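Local coordinates for protein hypothetic aldehyde deformylating oxygenase (Sulfolobus tokodaii, PDB 5V4T) that probably acts as a ferritin-like oxidoreductase with aldehyde deformylating oxygenase activity, binding iron within a bundle of helices, at residues Lys3-Phe6 / Ile12-Gly15; Ala21-Ala26 / Val113-Gly118; Asn65-Glu70 / Leu132-Gly137; Tyr82-Asp87 / Phe170-Gln175. All coordinates share one frame; numbering follows the deposited sequence.

Contact 1 of 4, residues Lys3-Phe6 / Ile12-Gly15; sequences KNWF and IREG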
loop_
_atom_site.group_PDB
_atom_site.type_symbol
_atom_site.label_atom_id
_atom_site.label_comp_id
_atom_site.label_asym_id
_atom_site.label_seq_id
_atom_site.Cartn_x
_atom_site.Cartn_y
_atom_site.Cartn_z
ATOM N N LYS A 3 10.407 1.587 22.457
ATOM C CA LYS A 3 11.271 0.882 23.441
ATOM C C LYS A 3 10.724 -0.485 23.866
ATOM O O LYS A 3 11.517 -1.347 24.298
ATOM C CB LYS A 3 11.530 1.772 24.674
ATOM C CG LYS A 3 10.280 2.349 25.340
ATOM C CD LYS A 3 10.570 3.730 25.941
ATOM C CE LYS A 3 9.351 4.651 25.966
ATOM N NZ LYS A 3 8.242 4.066 26.765
ATOM N N ASN A 4 9.401 -0.706 23.761
ATOM C CA ASN A 4 8.825 -2.018 23.996
ATOM C C ASN A 4 8.695 -2.946 22.806
ATOM O O ASN A 4 8.010 -3.934 22.903
ATOM C CB ASN A 4 7.483 -1.914 24.719
ATOM C CG ASN A 4 6.472 -1.048 23.961
ATOM O OD1 ASN A 4 6.844 -0.143 23.203
ATOM N ND2 ASN A 4 5.206 -1.351 24.157
ATOM N N TRP A 5 9.350 -2.650 21.708
ATOM C CA TRP A 5 9.299 -3.497 20.568
ATOM C C TRP A 5 9.743 -4.951 20.883
ATOM O O TRP A 5 9.015 -5.910 20.610
ATOM C CB TRP A 5 10.155 -2.913 19.473
ATOM C CG TRP A 5 10.338 -3.816 18.245
ATOM C CD1 TRP A 5 11.430 -4.569 17.926
ATOM C CD2 TRP A 5 9.363 -4.103 17.218
ATOM N NE1 TRP A 5 11.246 -5.240 16.730
ATOM C CE2 TRP A 5 9.950 -5.004 16.303
ATOM C CE3 TRP A 5 8.049 -3.652 16.973
ATOM C CZ2 TRP A 5 9.302 -5.434 15.164
ATOM C CZ3 TRP A 5 7.404 -4.120 15.880
ATOM C CH2 TRP A 5 8.005 -5.003 14.971
ATOM N N PHE A 6 10.920 -5.106 21.522
ATOM C CA PHE A 6 11.423 -6.450 21.702
ATOM C C PHE A 6 10.703 -7.223 22.774
ATOM O O PHE A 6 10.788 -8.469 22.796
ATOM C CB PHE A 6 12.976 -6.466 21.873
ATOM C CG PHE A 6 13.697 -6.281 20.599
ATOM C CD1 PHE A 6 13.565 -7.211 19.597
ATOM C CD2 PHE A 6 14.417 -5.161 20.347
ATOM C CE1 PHE A 6 14.200 -7.020 18.391
ATOM C CE2 PHE A 6 15.037 -4.957 19.141
ATOM C CZ PHE A 6 14.942 -5.903 18.174
ATOM N N ILE A 12 4.186 -11.715 16.532
ATOM C CA ILE A 12 3.573 -10.381 16.336
ATOM C C ILE A 12 4.571 -9.470 15.668
ATOM O O ILE A 12 4.290 -8.830 14.660
ATOM C CB ILE A 12 3.137 -9.815 17.657
ATOM C CG1 ILE A 12 2.128 -10.750 18.335
ATOM C CG2 ILE A 12 2.568 -8.404 17.429
ATOM C CD1 ILE A 12 0.828 -10.918 17.598
ATOM N N ARG A 13 5.805 -9.422 16.161
ATOM C CA ARG A 13 6.831 -8.697 15.436
ATOM C C ARG A 13 7.035 -9.171 14.014
ATOM O O ARG A 13 7.228 -8.340 13.093
ATOM C CB ARG A 13 8.176 -8.704 16.168
ATOM C CG ARG A 13 8.197 -7.885 17.430
ATOM C CD ARG A 13 9.585 -7.878 18.072
ATOM N NE ARG A 13 9.624 -8.993 18.980
ATOM C CZ ARG A 13 10.462 -10.022 18.906
ATOM N NH1 ARG A 13 11.384 -10.091 17.967
ATOM N NH2 ARG A 13 10.364 -10.971 19.817
ATOM N N GLU A 14 7.015 -10.495 13.793
ATOM C CA GLU A 14 7.200 -11.009 12.449
ATOM C C GLU A 14 6.105 -10.560 11.497
ATOM O O GLU A 14 6.369 -10.237 10.335
ATOM C CB GLU A 14 7.239 -12.539 12.429
ATOM C CG GLU A 14 8.631 -12.980 12.897
ATOM C CD GLU A 14 8.739 -14.477 13.138
ATOM O OE1 GLU A 14 7.719 -15.206 13.024
ATOM O OE2 GLU A 14 9.867 -14.888 13.486
ATOM N N GLY A 15 4.888 -10.556 12.016
ATOM C CA GLY A 15 3.742 -10.136 11.221
ATOM C C GLY A 15 3.766 -8.655 10.901
ATOM O O GLY A 15 3.419 -8.225 9.767
#
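The N-terminal loop folds back here on the first turns of helix 10-23, where the side chain of Arg13 runs slantwise across one face of Trp5. The contact is mainly CH-pi. Arg13 CD sits over that face of the indole, 3.5 Å from the centroid of the five-membered ring of Trp5. Arg13 CB and CG follow the six-membered part of the indole, with CG 3.5 Å from Trp5 CZ2. The Arg13 chain then bends at chi3 (-90°), and its guanidinium plane stands 73° from the indole. The charged group is therefore not stacked on Trp5, and any cation-pi attraction is weak. Arg13 NE instead bonds to Thr8 O. Arg13 NH1 lies at the edge of the Phe6 ring, 4.0 Å from Phe6 CD1. On Trp5, NE1 is held by Asp71 OD2. Were Trp5 an alanine, the Arg13 methylenes would probably lose the face they pack on, and Asp71 its indole N-H partner. Further along helix 10-23, Ile16 and Lys17 also touch Trp5. Asn4 ND2 bonds to Asn130 O, which ties the loop to the link between helices 98-128 and 132-155.

Contact 2 of 4, residues Ala21-Ala26 / Val113-Gly118; sequences AHFYPA and VLATVG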
loop_
_atom_site.group_PDB
_atom_site.type_symbol
_atom_site.label_atom_id
_atom_site.label_comp_id
_atom_site.label_asym_id
_atom_site.label_seq_id
_atom_site.Cartn_x
_atom_site.Cartn_y
_atom_site.Cartn_z
ATOM N N ALA A 21 6.917 -4.416 5.304
ATOM C CA ALA A 21 7.732 -4.562 4.089
ATOM C C ALA A 21 6.909 -4.334 2.809
ATOM O O ALA A 21 7.489 -3.986 1.749
ATOM C CB ALA A 21 8.324 -5.968 4.032
ATOM N N HIS A 22 5.607 -4.508 2.863
ATOM C CA HIS A 22 4.737 -4.149 1.724
ATOM C C HIS A 22 4.711 -2.650 1.477
ATOM O O HIS A 22 4.546 -2.218 0.348
ATOM C CB HIS A 22 3.308 -4.684 1.888
ATOM C CG HIS A 22 3.210 -6.177 1.830
ATOM N ND1 HIS A 22 3.849 -7.018 2.730
ATOM C CD2 HIS A 22 2.443 -6.979 1.049
ATOM C CE1 HIS A 22 3.542 -8.273 2.440
ATOM N NE2 HIS A 22 2.671 -8.271 1.441
ATOM N N PHE A 23 4.894 -1.870 2.519
ATOM C CA PHE A 23 5.047 -0.416 2.354
ATOM C C PHE A 23 6.456 0.032 2.091
ATOM O O PHE A 23 6.680 1.136 1.562
ATOM C CB PHE A 23 4.542 0.296 3.614
ATOM C CG PHE A 23 3.099 0.025 3.880
ATOM C CD1 PHE A 23 2.676 -1.110 4.552
ATOM C CD2 PHE A 23 2.117 0.885 3.396
ATOM C CE1 PHE A 23 1.339 -1.387 4.762
ATOM C CE2 PHE A 23 0.776 0.590 3.594
ATOM C CZ PHE A 23 0.385 -0.551 4.275
ATOM N N TYR A 24 7.413 -0.784 2.482
ATOM C CA TYR A 24 8.838 -0.473 2.349
ATOM C C TYR A 24 9.607 -1.768 2.049
ATOM O O TYR A 24 10.213 -2.369 2.945
ATOM C CB TYR A 24 9.322 0.213 3.643
ATOM C CG TYR A 24 10.764 0.667 3.554
ATOM C CD1 TYR A 24 11.132 1.658 2.648
ATOM C CD2 TYR A 24 11.743 0.087 4.327
ATOM C CE1 TYR A 24 12.448 2.068 2.532
ATOM C CE2 TYR A 24 13.084 0.483 4.207
ATOM C CZ TYR A 24 13.415 1.474 3.322
ATOM O OH TYR A 24 14.724 1.901 3.195
ATOM N N PRO A 25 9.568 -2.232 0.775
ATOM C CA PRO A 25 10.060 -3.564 0.415
ATOM C C PRO A 25 11.582 -3.627 0.305
ATOM O O PRO A 25 12.144 -3.742 -0.804
ATOM C CB PRO A 25 9.376 -3.828 -0.933
ATOM C CG PRO A 25 9.209 -2.454 -1.537
ATOM C CD PRO A 25 8.819 -1.610 -0.346
ATOM N N ALA A 26 12.231 -3.482 1.447
ATOM C CA ALA A 26 13.652 -3.282 1.517
ATOM C C ALA A 26 14.429 -4.406 0.851
ATOM O O ALA A 26 15.442 -4.114 0.268
ATOM C CB ALA A 26 14.100 -3.138 2.974
ATOM N N VAL A 113 -7.305 -0.216 -1.763
ATOM C CA VAL A 113 -7.724 -1.564 -1.313
ATOM C C VAL A 113 -6.621 -2.224 -0.472
ATOM O O VAL A 113 -6.834 -2.429 0.746
ATOM C CB VAL A 113 -8.086 -2.437 -2.506
ATOM C CG1 VAL A 113 -8.471 -3.804 -1.959
ATOM C CG2 VAL A 113 -9.241 -1.835 -3.255
ATOM N N LEU A 114 -5.467 -2.486 -1.038
ATOM C CA LEU A 114 -4.393 -3.202 -0.342
ATOM C C LEU A 114 -3.888 -2.426 0.843
ATOM O O LEU A 114 -3.826 -2.973 1.937
ATOM C CB LEU A 114 -3.242 -3.522 -1.276
ATOM C CG LEU A 114 -3.591 -4.617 -2.233
ATOM C CD1 LEU A 114 -2.595 -4.524 -3.349
ATOM C CD2 LEU A 114 -3.459 -5.953 -1.450
ATOM N N ALA A 115 -3.510 -1.179 0.639
ATOM C CA ALA A 115 -2.938 -0.374 1.747
ATOM C C ALA A 115 -3.958 -0.178 2.831
ATOM O O ALA A 115 -3.604 -0.184 4.016
ATOM C CB ALA A 115 -2.388 0.965 1.281
ATOM N N THR A 116 -5.241 0.025 2.475
ATOM C CA THR A 116 -6.294 0.193 3.427
ATOM C C THR A 116 -6.357 -0.990 4.401
ATOM O O THR A 116 -6.402 -0.815 5.634
ATOM C CB THR A 116 -7.673 0.419 2.719
ATOM O OG1 THR A 116 -7.560 1.545 1.826
ATOM C CG2 THR A 116 -8.752 0.627 3.744
ATOM N N VAL A 117 -6.253 -2.215 3.855
ATOM C CA VAL A 117 -6.232 -3.425 4.678
ATOM C C VAL A 117 -4.949 -3.561 5.525
ATOM O O VAL A 117 -5.015 -3.803 6.736
ATOM C CB VAL A 117 -6.452 -4.651 3.804
ATOM C CG1 VAL A 117 -6.227 -5.930 4.591
ATOM C CG2 VAL A 117 -7.854 -4.579 3.244
ATOM N N GLY A 118 -3.812 -3.317 4.898
ATOM C CA GLY A 118 -2.547 -3.458 5.588
ATOM C C GLY A 118 -2.420 -2.462 6.722
ATOM O O GLY A 118 -1.976 -2.778 7.843
#
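Phe23 points the far end of its ring at helix 98-128 and meets Ala115 and Gly118 one turn apart. Its chi1 of -61° sets CG beside the backbone N and anti to the carbonyl carbon. From there CE2 and CZ lead toward the other helix. Phe23 CE2 lies 3.9 Å from Ala115 CB, and the methyl comes in obliquely to the ring. Gly118 stands differently. Its carbonyl carbon is near the ring plane, at the edge, with Phe23 CZ 4.2 Å from Gly118 C. Phe23 CZ is also 4.0 Å from Ala115 O, so the tip of the ring packs against backbone as much as against a side chain. Glycine suits this spot, because a CB at that position would come within 3.3 Å of Phe23 CZ.

The helix has a wider pi-type turn at 113-115, which includes Ala115. Thr116 OG1 bonds back to Glu111 O, and Glu111 is an iron ligand. The side chain of Ala115 is about 5 Å from those of Glu111 and Glu145, and about 7 Å from the bound iron. After Phe23 the chain leaves helix 10-23 and makes an inverse gamma turn centred on Pro25.

No hydrogen bond or charge pair joins the two segments. The contact rests on van der Waals packing of one aromatic ring on a methyl and on the backbone of Ala115 and Gly118. It supplies no iron ligand, although the Ala115 methyl lies near the site.

Contact 3 of 4, residues Asn65-Glu70 / Leu132-Gly137; sequences NEYFKE and LKFNEG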
loop_
_atom_site.group_PDB
_atom_site.type_symbol
_atom_site.label_atom_id
_atom_site.label_comp_id
_atom_site.label_asym_id
_atom_site.label_seq_id
_atom_site.Cartn_x
_atom_site.Cartn_y
_atom_site.Cartn_z
ATOM N N ASN A 65 11.866 3.097 7.272
ATOM C CA ASN A 65 13.326 2.856 7.305
ATOM C C ASN A 65 13.878 3.256 8.641
ATOM O O ASN A 65 14.664 2.535 9.212
ATOM C CB ASN A 65 13.944 3.615 6.137
ATOM C CG ASN A 65 15.447 3.491 6.079
ATOM O OD1 ASN A 65 15.984 2.411 5.955
ATOM N ND2 ASN A 65 16.114 4.597 6.199
ATOM N N GLU A 66 13.436 4.375 9.181
ATOM C CA GLU A 66 13.886 4.812 10.492
ATOM C C GLU A 66 13.393 3.932 11.612
ATOM O O GLU A 66 14.130 3.592 12.528
ATOM C CB GLU A 66 13.435 6.243 10.772
ATOM C CG GLU A 66 14.143 7.276 9.886
ATOM C CD GLU A 66 15.682 7.226 9.998
ATOM O OE1 GLU A 66 16.225 6.924 11.113
ATOM O OE2 GLU A 66 16.351 7.493 8.961
ATOM N N TYR A 67 12.123 3.528 11.558
ATOM C CA TYR A 67 11.590 2.727 12.603
ATOM C C TYR A 67 12.333 1.383 12.732
ATOM O O TYR A 67 12.532 0.917 13.863
ATOM C CB TYR A 67 10.082 2.444 12.397
ATOM C CG TYR A 67 9.425 1.871 13.626
ATOM C CD1 TYR A 67 8.934 2.691 14.624
ATOM C CD2 TYR A 67 9.385 0.479 13.838
ATOM C CE1 TYR A 67 8.356 2.159 15.789
ATOM C CE2 TYR A 67 8.826 -0.061 15.014
ATOM C CZ TYR A 67 8.314 0.794 15.986
ATOM O OH TYR A 67 7.799 0.233 17.128
ATOM N N PHE A 68 12.634 0.775 11.601
ATOM C CA PHE A 68 13.200 -0.578 11.570
ATOM C C PHE A 68 14.736 -0.593 11.414
ATOM O O PHE A 68 15.300 -1.656 11.136
ATOM C CB PHE A 68 12.528 -1.420 10.520
ATOM C CG PHE A 68 11.101 -1.758 10.886
ATOM C CD1 PHE A 68 10.809 -2.606 11.930
ATOM C CD2 PHE A 68 10.044 -1.170 10.206
ATOM C CE1 PHE A 68 9.501 -2.924 12.276
ATOM C CE2 PHE A 68 8.712 -1.506 10.540
ATOM C CZ PHE A 68 8.438 -2.386 11.532
ATOM N N LYS A 69 15.362 0.549 11.639
ATOM C CA LYS A 69 16.869 0.585 11.735
ATOM C C LYS A 69 17.412 -0.628 12.509
ATOM O O LYS A 69 18.371 -1.262 12.095
ATOM C CB LYS A 69 17.327 1.850 12.491
ATOM C CG LYS A 69 17.314 3.151 11.714
ATOM C CD LYS A 69 17.922 2.961 10.342
ATOM C CE LYS A 69 18.221 4.265 9.645
ATOM N NZ LYS A 69 18.497 3.916 8.238
ATOM N N GLU A 70 16.786 -0.900 13.656
ATOM C CA GLU A 70 17.210 -1.931 14.630
ATOM C C GLU A 70 16.530 -3.288 14.525
ATOM O O GLU A 70 16.668 -4.189 15.394
ATOM C CB GLU A 70 17.135 -1.329 16.029
ATOM C CG GLU A 70 18.049 -0.099 16.103
ATOM C CD GLU A 70 18.130 0.552 17.471
ATOM O OE1 GLU A 70 17.288 0.254 18.337
ATOM O OE2 GLU A 70 19.058 1.374 17.692
ATOM N N LEU A 132 3.582 2.782 20.619
ATOM C CA LEU A 132 2.937 4.076 20.473
ATOM C C LEU A 132 3.431 4.908 19.315
ATOM O O LEU A 132 2.608 5.479 18.599
ATOM C CB LEU A 132 3.060 4.920 21.738
ATOM C CG LEU A 132 2.462 4.283 22.964
ATOM C CD1 LEU A 132 2.521 5.244 24.146
ATOM C CD2 LEU A 132 1.014 3.834 22.749
ATOM N N LYS A 133 4.749 4.999 19.112
ATOM C CA LYS A 133 5.277 5.760 17.995
ATOM C C LYS A 133 4.916 5.089 16.691
ATOM O O LYS A 133 4.597 5.764 15.727
ATOM C CB LYS A 133 6.796 5.908 18.127
ATOM C CG LYS A 133 7.154 6.749 19.330
ATOM C CD LYS A 133 8.675 6.778 19.454
ATOM C CE LYS A 133 9.085 7.317 20.786
ATOM N NZ LYS A 133 10.578 7.239 20.858
ATOM N N PHE A 134 4.973 3.769 16.642
ATOM C CA PHE A 134 4.603 3.064 15.428
ATOM C C PHE A 134 3.146 3.374 15.092
ATOM O O PHE A 134 2.801 3.679 13.940
ATOM C CB PHE A 134 4.827 1.562 15.543
ATOM C CG PHE A 134 4.710 0.840 14.228
ATOM C CD1 PHE A 134 5.721 0.864 13.286
ATOM C CD2 PHE A 134 3.547 0.198 13.920
ATOM C CE1 PHE A 134 5.610 0.176 12.095
ATOM C CE2 PHE A 134 3.416 -0.476 12.742
ATOM C CZ PHE A 134 4.461 -0.525 11.840
ATOM N N ASN A 135 2.277 3.248 16.101
ATOM C CA ASN A 135 0.860 3.470 15.887
ATOM C C ASN A 135 0.573 4.877 15.371
ATOM O O ASN A 135 -0.203 5.037 14.445
ATOM C CB ASN A 135 0.084 3.231 17.159
ATOM C CG ASN A 135 -1.378 3.312 16.928
ATOM O OD1 ASN A 135 -2.034 4.319 17.338
ATOM N ND2 ASN A 135 -1.943 2.279 16.349
ATOM N N GLU A 136 1.230 5.883 15.934
ATOM C CA GLU A 136 1.003 7.243 15.486
ATOM C C GLU A 136 1.461 7.424 14.064
ATOM O O GLU A 136 0.787 8.122 13.256
ATOM C CB GLU A 136 1.729 8.217 16.402
ATOM C CG GLU A 136 1.545 9.676 16.003
ATOM C CD GLU A 136 0.124 10.189 16.031
ATOM O OE1 GLU A 136 -0.774 9.641 16.691
ATOM O OE2 GLU A 136 -0.092 11.208 15.367
ATOM N N GLY A 137 2.542 6.748 13.693
ATOM C CA GLY A 137 3.048 6.819 12.347
ATOM C C GLY A 137 2.041 6.192 11.377
ATOM O O GLY A 137 1.739 6.751 10.305
#
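Tyr67 and Phe134 both carry CG anti to the backbone N (chi1 -167° and -169°), and this sends their rings toward each other from facing helices. They meet edge-to-face. The edge of Phe134 is turned to the face of Tyr67, with centroids 4.8 Å apart and planes at 60°. Phe134 CD1 lies over the middle of the tyrosine ring, 3.7 Å from Tyr67 CE2. Phe134 CB covers the outer end of that ring, 3.6 Å from Tyr67 CE1. Phe68 adds a third ring, and its CE2 is 3.9 Å from Phe134 CE1 in an oblique meeting. Together the three form a buried aromatic cluster. The phenol is also held, since Tyr67 OH bonds to Asp2 OD2, which takes Phe134 N as well. With a leucine in place of Tyr67, Phe134 would probably lose the flat face its edge meets, and Asp2 a hydrogen-bond partner. The cluster joins the C-terminal end of helix 49-67 to the first turns of helix 132-155. Ile16 and Ser20 of helix 10-23 touch Phe134, as do Leu122 and Ser126 of helix 98-128.

Contact 4 of 4, residues Tyr82-Asp87 / Phe170-Gln175; sequences YIKLFD and FPLAVQ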
loop_
_atom_site.group_PDB
_atom_site.type_symbol
_atom_site.label_atom_id
_atom_site.label_comp_id
_atom_site.label_asym_id
_atom_site.label_seq_id
_atom_site.Cartn_x
_atom_site.Cartn_y
_atom_site.Cartn_z
ATOM N N TYR A 82 2.886 -9.635 -5.230
ATOM C CA TYR A 82 3.293 -8.243 -4.928
ATOM C C TYR A 82 4.328 -7.782 -5.931
ATOM O O TYR A 82 4.329 -6.650 -6.437
ATOM C CB TYR A 82 3.858 -8.199 -3.505
ATOM C CG TYR A 82 4.407 -6.874 -3.085
ATOM C CD1 TYR A 82 5.677 -6.461 -3.446
ATOM C CD2 TYR A 82 3.623 -6.006 -2.316
ATOM C CE1 TYR A 82 6.157 -5.244 -3.031
ATOM C CE2 TYR A 82 4.112 -4.778 -1.912
ATOM C CZ TYR A 82 5.341 -4.404 -2.265
ATOM O OH TYR A 82 5.801 -3.187 -1.829
ATOM N N ILE A 83 5.273 -8.678 -6.225
ATOM C CA ILE A 83 6.275 -8.346 -7.231
ATOM C C ILE A 83 5.640 -8.042 -8.612
ATOM O O ILE A 83 6.008 -7.068 -9.281
ATOM C CB ILE A 83 7.361 -9.477 -7.277
ATOM C CG1 ILE A 83 8.116 -9.518 -5.964
ATOM C CG2 ILE A 83 8.286 -9.251 -8.435
ATOM C CD1 ILE A 83 8.895 -10.786 -5.695
ATOM N N LYS A 84 4.638 -8.835 -9.004
ATOM C CA LYS A 84 3.874 -8.602 -10.223
ATOM C C LYS A 84 3.151 -7.251 -10.202
ATOM O O LYS A 84 3.081 -6.539 -11.192
ATOM C CB LYS A 84 2.885 -9.728 -10.403
ATOM C CG LYS A 84 2.212 -9.695 -11.744
ATOM C CD LYS A 84 1.555 -11.025 -12.047
ATOM C CE LYS A 84 1.216 -11.038 -13.528
ATOM N NZ LYS A 84 0.189 -12.062 -13.810
ATOM N N LEU A 85 2.574 -6.898 -9.056
ATOM C CA LEU A 85 1.851 -5.656 -8.987
ATOM C C LEU A 85 2.734 -4.501 -9.324
ATOM O O LEU A 85 2.383 -3.652 -10.113
ATOM C CB LEU A 85 1.216 -5.492 -7.569
ATOM C CG LEU A 85 0.484 -4.166 -7.309
ATOM C CD1 LEU A 85 -0.773 -4.094 -8.090
ATOM C CD2 LEU A 85 0.159 -4.084 -5.821
ATOM N N PHE A 86 3.911 -4.450 -8.731
ATOM C CA PHE A 86 4.797 -3.337 -8.926
ATOM C C PHE A 86 5.524 -3.397 -10.261
ATOM O O PHE A 86 5.765 -2.339 -10.809
ATOM C CB PHE A 86 5.668 -3.091 -7.714
ATOM C CG PHE A 86 4.916 -2.378 -6.604
ATOM C CD1 PHE A 86 4.696 -1.042 -6.685
ATOM C CD2 PHE A 86 4.364 -3.073 -5.570
ATOM C CE1 PHE A 86 3.991 -0.357 -5.714
ATOM C CE2 PHE A 86 3.622 -2.406 -4.589
ATOM C CZ PHE A 86 3.418 -1.052 -4.695
ATOM N N ASP A 87 5.799 -4.592 -10.785
ATOM C CA ASP A 87 6.344 -4.677 -12.178
ATOM C C ASP A 87 5.341 -4.028 -13.141
ATOM O O ASP A 87 5.691 -3.266 -14.037
ATOM C CB ASP A 87 6.582 -6.129 -12.589
ATOM C CG ASP A 87 7.828 -6.745 -11.927
ATOM O OD1 ASP A 87 8.632 -6.057 -11.217
ATOM O OD2 ASP A 87 8.009 -7.980 -12.143
ATOM N N PHE A 170 -8.122 -6.390 -9.318
ATOM C CA PHE A 170 -8.495 -6.809 -7.987
ATOM C C PHE A 170 -8.031 -8.256 -7.652
ATOM O O PHE A 170 -7.590 -8.492 -6.543
ATOM C CB PHE A 170 -10.003 -6.656 -7.806
ATOM C CG PHE A 170 -10.495 -7.030 -6.439
ATOM C CD1 PHE A 170 -10.321 -6.162 -5.373
ATOM C CD2 PHE A 170 -11.167 -8.224 -6.223
ATOM C CE1 PHE A 170 -10.723 -6.519 -4.089
ATOM C CE2 PHE A 170 -11.614 -8.539 -4.950
ATOM C CZ PHE A 170 -11.357 -7.704 -3.898
ATOM N N PRO A 171 -8.122 -9.207 -8.571
ATOM C CA PRO A 171 -7.725 -10.567 -8.170
ATOM C C PRO A 171 -6.272 -10.655 -7.773
ATOM O O PRO A 171 -5.941 -11.434 -6.904
ATOM C CB PRO A 171 -7.984 -11.404 -9.444
ATOM C CG PRO A 171 -9.078 -10.664 -10.133
ATOM C CD PRO A 171 -8.836 -9.200 -9.844
ATOM N N LEU A 172 -5.403 -9.839 -8.370
ATOM C CA LEU A 172 -3.997 -9.819 -7.990
ATOM C C LEU A 172 -3.856 -9.325 -6.558
ATOM O O LEU A 172 -3.094 -9.873 -5.748
ATOM C CB LEU A 172 -3.208 -8.958 -8.992
ATOM C CG LEU A 172 -1.710 -8.944 -8.828
ATOM C CD1 LEU A 172 -1.145 -10.330 -9.067
ATOM C CD2 LEU A 172 -1.089 -7.960 -9.762
ATOM N N ALA A 173 -4.613 -8.296 -6.215
ATOM C CA ALA A 173 -4.654 -7.815 -4.849
ATOM C C ALA A 173 -5.046 -8.894 -3.862
ATOM O O ALA A 173 -4.408 -9.047 -2.810
ATOM C CB ALA A 173 -5.586 -6.608 -4.711
ATOM N N VAL A 174 -6.087 -9.648 -4.198
ATOM C CA VAL A 174 -6.540 -10.695 -3.326
ATOM C C VAL A 174 -5.408 -11.729 -3.124
ATOM O O VAL A 174 -5.212 -12.200 -2.030
ATOM C CB VAL A 174 -7.857 -11.339 -3.823
ATOM C CG1 VAL A 174 -8.117 -12.650 -3.098
ATOM C CG2 VAL A 174 -9.001 -10.374 -3.650
ATOM N N GLN A 175 -4.715 -12.077 -4.188
ATOM C CA GLN A 175 -3.617 -13.083 -4.109
ATOM C C GLN A 175 -2.515 -12.615 -3.219
ATOM O O GLN A 175 -1.938 -13.399 -2.477
ATOM C CB GLN A 175 -3.101 -13.484 -5.492
ATOM C CG GLN A 175 -4.087 -14.413 -6.218
ATOM C CD GLN A 175 -4.663 -15.578 -5.336
ATOM O OE1 GLN A 175 -3.926 -16.391 -4.729
ATOM N NE2 GLN A 175 -6.000 -15.636 -5.247
#
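Beside the packing of Leu85 on Leu172, a short polar bond joins Tyr82 OH to His22 O. It ties helix 80-93 to the end of helix 10-23. The surroundings are a ferritin-like helical bundle, and the contact itself joins helix 80-93 to helix 159-179. On the same helix as Tyr82, the Asp87 carboxylate forms a salt bridge with Arg31 and takes a hydrogen bond from Trp32 NE1.

Between the two helices the contact is apolar, and Leu172 carries most of it. Its CG is anti to the backbone N (chi1 -174°), and its two methyls divide the work. CD2 presses on the backbone of Leu85, 3.8 Å from Leu85 CA, and also lies 4.0 Å from Leu85 CB. The closest approach is thus to the main chain. Leu85 directs its own branch to helix 98-128, where it touches Thr110 and Leu114. It lies well back from the metal: its side chain is about 9 Å from that of the iron ligand Glu111 and about 12 Å from the iron.

Helix 159-179 is kinked here, where the N atoms of Pro171, which has no N-H, and Leu172 make no bond to the preceding turn. Phe170 and Ala173 pack on Met198 of helix 191-211. At the exposed margin, Lys84 runs out in an extended chain and crosses Leu172 with its methylenes, so that Lys84 CD comes to 4.1 Å from Leu172 CD1.

In the fold
From the N terminus, contact 1 closes a short loop, folding residues 3-6 onto the start of helix 10-23. It is complete before the others open. Contact 2 then spans from the end of that helix to helix 98-128. Contact 3 begins inside this span and ends beyond it, at helix 132-155. Contact 4 starts inside both spans and closes last, on helix 159-179. Contacts 2, 3 and 4 therefore cross one another, and none nests. Contacts 1 and 3 touch where Trp5 meets Phe68. Contacts 2 and 4 touch through Leu114 and Leu85. Contacts 3 and 4 lie on opposite sides of the chain's centre, with contact 2 near that centre.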